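Local coordinates for protein lipoteichoic acid primase (PDB 4UOP) that belongs to the sulfatase family of metal-dependent enzymes and holds a magnesium ion in its extracellular catalytic domain, at residues Ser104-Ala109 against Tyr124-Gln129. Numbering follows the deposited sequence.
Sequences SKSNTA and YYTNTQ. With MG (magnesium ion), chain J.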
loop_
_atom_site.group_PDB
_atom_site.type_symbol
_atom_site.label_atom_id
_atom_site.label_comp_id
_atom_site.label_asym_id
_atom_site.label_seq_id
_atom_site.Cartn_x
_atom_site.Cartn_y
_atom_site.Cartn_z
ATOM N N SER B 104 2.678 -7.548 -1.354
ATOM C CA SER B 104 2.441 -6.254 -0.749
ATOM C C SER B 104 1.200 -5.595 -1.384
ATOM O O SER B 104 0.127 -6.191 -1.372
ATOM C CB SER B 104 3.708 -5.411 -0.951
ATOM O OG SER B 104 3.546 -4.171 -0.344
ATOM N N LYS B 105 1.365 -4.404 -1.967
ATOM C CA LYS B 105 0.258 -3.579 -2.457
ATOM C C LYS B 105 -0.462 -4.170 -3.663
ATOM O O LYS B 105 -1.679 -4.052 -3.806
ATOM C CB LYS B 105 0.819 -2.204 -2.905
ATOM C CG LYS B 105 0.615 -1.075 -1.915
ATOM C CD LYS B 105 1.327 0.230 -2.330
ATOM C CE LYS B 105 0.342 1.201 -2.998
ATOM N NZ LYS B 105 0.948 2.245 -3.880
ATOM N N SER B 106 0.306 -4.777 -4.552
ATOM C CA SER B 106 -0.227 -5.300 -5.809
ATOM C C SER B 106 0.011 -6.809 -5.873
ATOM O O SER B 106 1.002 -7.268 -6.422
ATOM C CB SER B 106 0.449 -4.578 -6.969
ATOM O OG SER B 106 -0.174 -4.898 -8.198
ATOM N N ASN B 107 -0.913 -7.576 -5.314
ATOM C CA ASN B 107 -0.584 -8.939 -4.905
ATOM C C ASN B 107 -0.019 -9.866 -6.011
ATOM O O ASN B 107 1.075 -10.413 -5.855
ATOM C CB ASN B 107 -1.721 -9.578 -4.113
ATOM C CG ASN B 107 -3.072 -9.446 -4.781
ATOM O OD1 ASN B 107 -3.182 -9.121 -5.965
ATOM N ND2 ASN B 107 -4.127 -9.722 -4.004
ATOM N N THR B 108 -0.725 -9.991 -7.133
ATOM C CA THR B 108 -0.266 -10.842 -8.220
ATOM C C THR B 108 1.114 -10.405 -8.756
ATOM O O THR B 108 2.003 -11.227 -8.921
ATOM C CB THR B 108 -1.263 -10.882 -9.388
ATOM O OG1 THR B 108 -2.576 -11.178 -8.897
ATOM C CG2 THR B 108 -0.846 -11.947 -10.396
ATOM N N ALA B 109 1.262 -9.104 -9.006
ATOM C CA ALA B 109 2.512 -8.552 -9.497
ATOM C C ALA B 109 3.636 -8.654 -8.469
ATOM O O ALA B 109 4.795 -8.844 -8.845
ATOM C CB ALA B 109 2.326 -7.117 -9.954
ATOM N N TYR B 124 5.685 0.327 0.088
ATOM C CA TYR B 124 5.142 1.622 -0.343
ATOM C C TYR B 124 4.737 1.605 -1.828
ATOM O O TYR B 124 3.615 1.970 -2.162
ATOM C CB TYR B 124 6.215 2.692 -0.068
ATOM C CG TYR B 124 5.922 4.127 -0.485
ATOM C CD1 TYR B 124 6.007 4.518 -1.821
ATOM C CD2 TYR B 124 5.635 5.113 0.466
ATOM C CE1 TYR B 124 5.767 5.830 -2.206
ATOM C CE2 TYR B 124 5.398 6.432 0.091
ATOM C CZ TYR B 124 5.465 6.784 -1.246
ATOM O OH TYR B 124 5.232 8.086 -1.631
ATOM N N TYR B 125 5.659 1.191 -2.703
ATOM C CA TYR B 125 5.426 1.129 -4.161
ATOM C C TYR B 125 4.850 -0.204 -4.666
ATOM O O TYR B 125 4.850 -1.202 -3.957
ATOM C CB TYR B 125 6.750 1.324 -4.911
ATOM C CG TYR B 125 7.526 2.577 -4.593
ATOM C CD1 TYR B 125 7.065 3.829 -4.992
ATOM C CD2 TYR B 125 8.752 2.507 -3.926
ATOM C CE1 TYR B 125 7.792 4.980 -4.714
ATOM C CE2 TYR B 125 9.485 3.650 -3.647
ATOM C CZ TYR B 125 8.998 4.882 -4.041
ATOM O OH TYR B 125 9.724 6.015 -3.768
ATOM N N THR B 126 4.354 -0.186 -5.902
ATOM C CA THR B 126 4.245 -1.395 -6.724
ATOM C C THR B 126 5.537 -1.462 -7.533
ATOM O O THR B 126 5.761 -0.646 -8.434
ATOM C CB THR B 126 3.010 -1.363 -7.650
ATOM O OG1 THR B 126 1.829 -1.417 -6.846
ATOM C CG2 THR B 126 2.992 -2.542 -8.583
ATOM N N ASN B 127 6.398 -2.417 -7.198
ATOM C CA ASN B 127 7.743 -2.452 -7.765
ATOM C C ASN B 127 7.753 -2.643 -9.270
ATOM O O ASN B 127 8.631 -2.113 -9.947
ATOM C CB ASN B 127 8.622 -3.505 -7.064
ATOM C CG ASN B 127 9.167 -3.011 -5.737
ATOM O OD1 ASN B 127 9.007 -1.840 -5.385
ATOM N ND2 ASN B 127 9.794 -3.891 -4.991
ATOM N N THR B 128 6.781 -3.387 -9.801
ATOM C CA THR B 128 6.747 -3.607 -11.238
ATOM C C THR B 128 6.479 -2.288 -11.973
ATOM O O THR B 128 6.894 -2.134 -13.110
ATOM C CB THR B 128 5.719 -4.685 -11.661
ATOM O OG1 THR B 128 4.402 -4.290 -11.278
ATOM C CG2 THR B 128 6.068 -6.027 -11.026
ATOM N N GLN B 129 5.791 -1.357 -11.312
ATOM C CA GLN B 129 5.546 -0.017 -11.862
ATOM C C GLN B 129 6.775 0.853 -11.674
ATOM O O GLN B 129 7.350 1.341 -12.632
ATOM C CB GLN B 129 4.370 0.653 -11.153
ATOM C CG GLN B 129 3.024 0.013 -11.454
ATOM C CD GLN B 129 2.340 0.601 -12.674
ATOM O OE1 GLN B 129 2.919 1.410 -13.413
ATOM N NE2 GLN B 129 1.095 0.199 -12.887
HETATM MG MG MG J . -3.441 -12.754 -7.814
HETATM O O HOH W 1 -4.899 -11.094 -7.649
#
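Ser106 and Ala109 pack against Thr126 and Thr128 where two helices start side by side in the alkaline-phosphatase-like α/β fold of the sulfatase family. Ser106 and Thr126 occupy the N-cap positions of helices 107-117 and 127-130, although neither hydroxyl makes a capping bond.

The van der Waals contacts are small and close. Thr126 straddles the CB of Ser106 with both branches, OG1 at 3.5 Å and CG2 at 3.6 Å; a chi1 of -67° sets OG1 anti to the carbonyl carbon and leaves the methyl anti to the backbone N, which turns both branches toward that CB. Further on, where Ala109 lies nearest Thr128, Ala109 CB meets Thr128 OG1 at 3.7 Å. That hydroxyl is hydrogen-bonded to Tyr161 O. The Lys105 side chain, bent at chi3, passes across the Tyr124-Tyr125 backbone, but its bond from NZ to Tyr124 O is doubtful because the model is too tight there. Tyr125 O, buried nearby, has no polar partner in the model.

Polar and metal bonds gather on the side of helix 107-117 turned from Thr126. Thr108 OG1 binds the magnesium ion at 2.1 Å, alongside Glu66, Asp284 and His285. Asn107 OD1 receives the Thr108 N-H at 2.9 Å through a bent bond (134°), and also accepts a hydrogen bond from a water 3.1 Å away whose oxygen sits 2.2 Å from the magnesium.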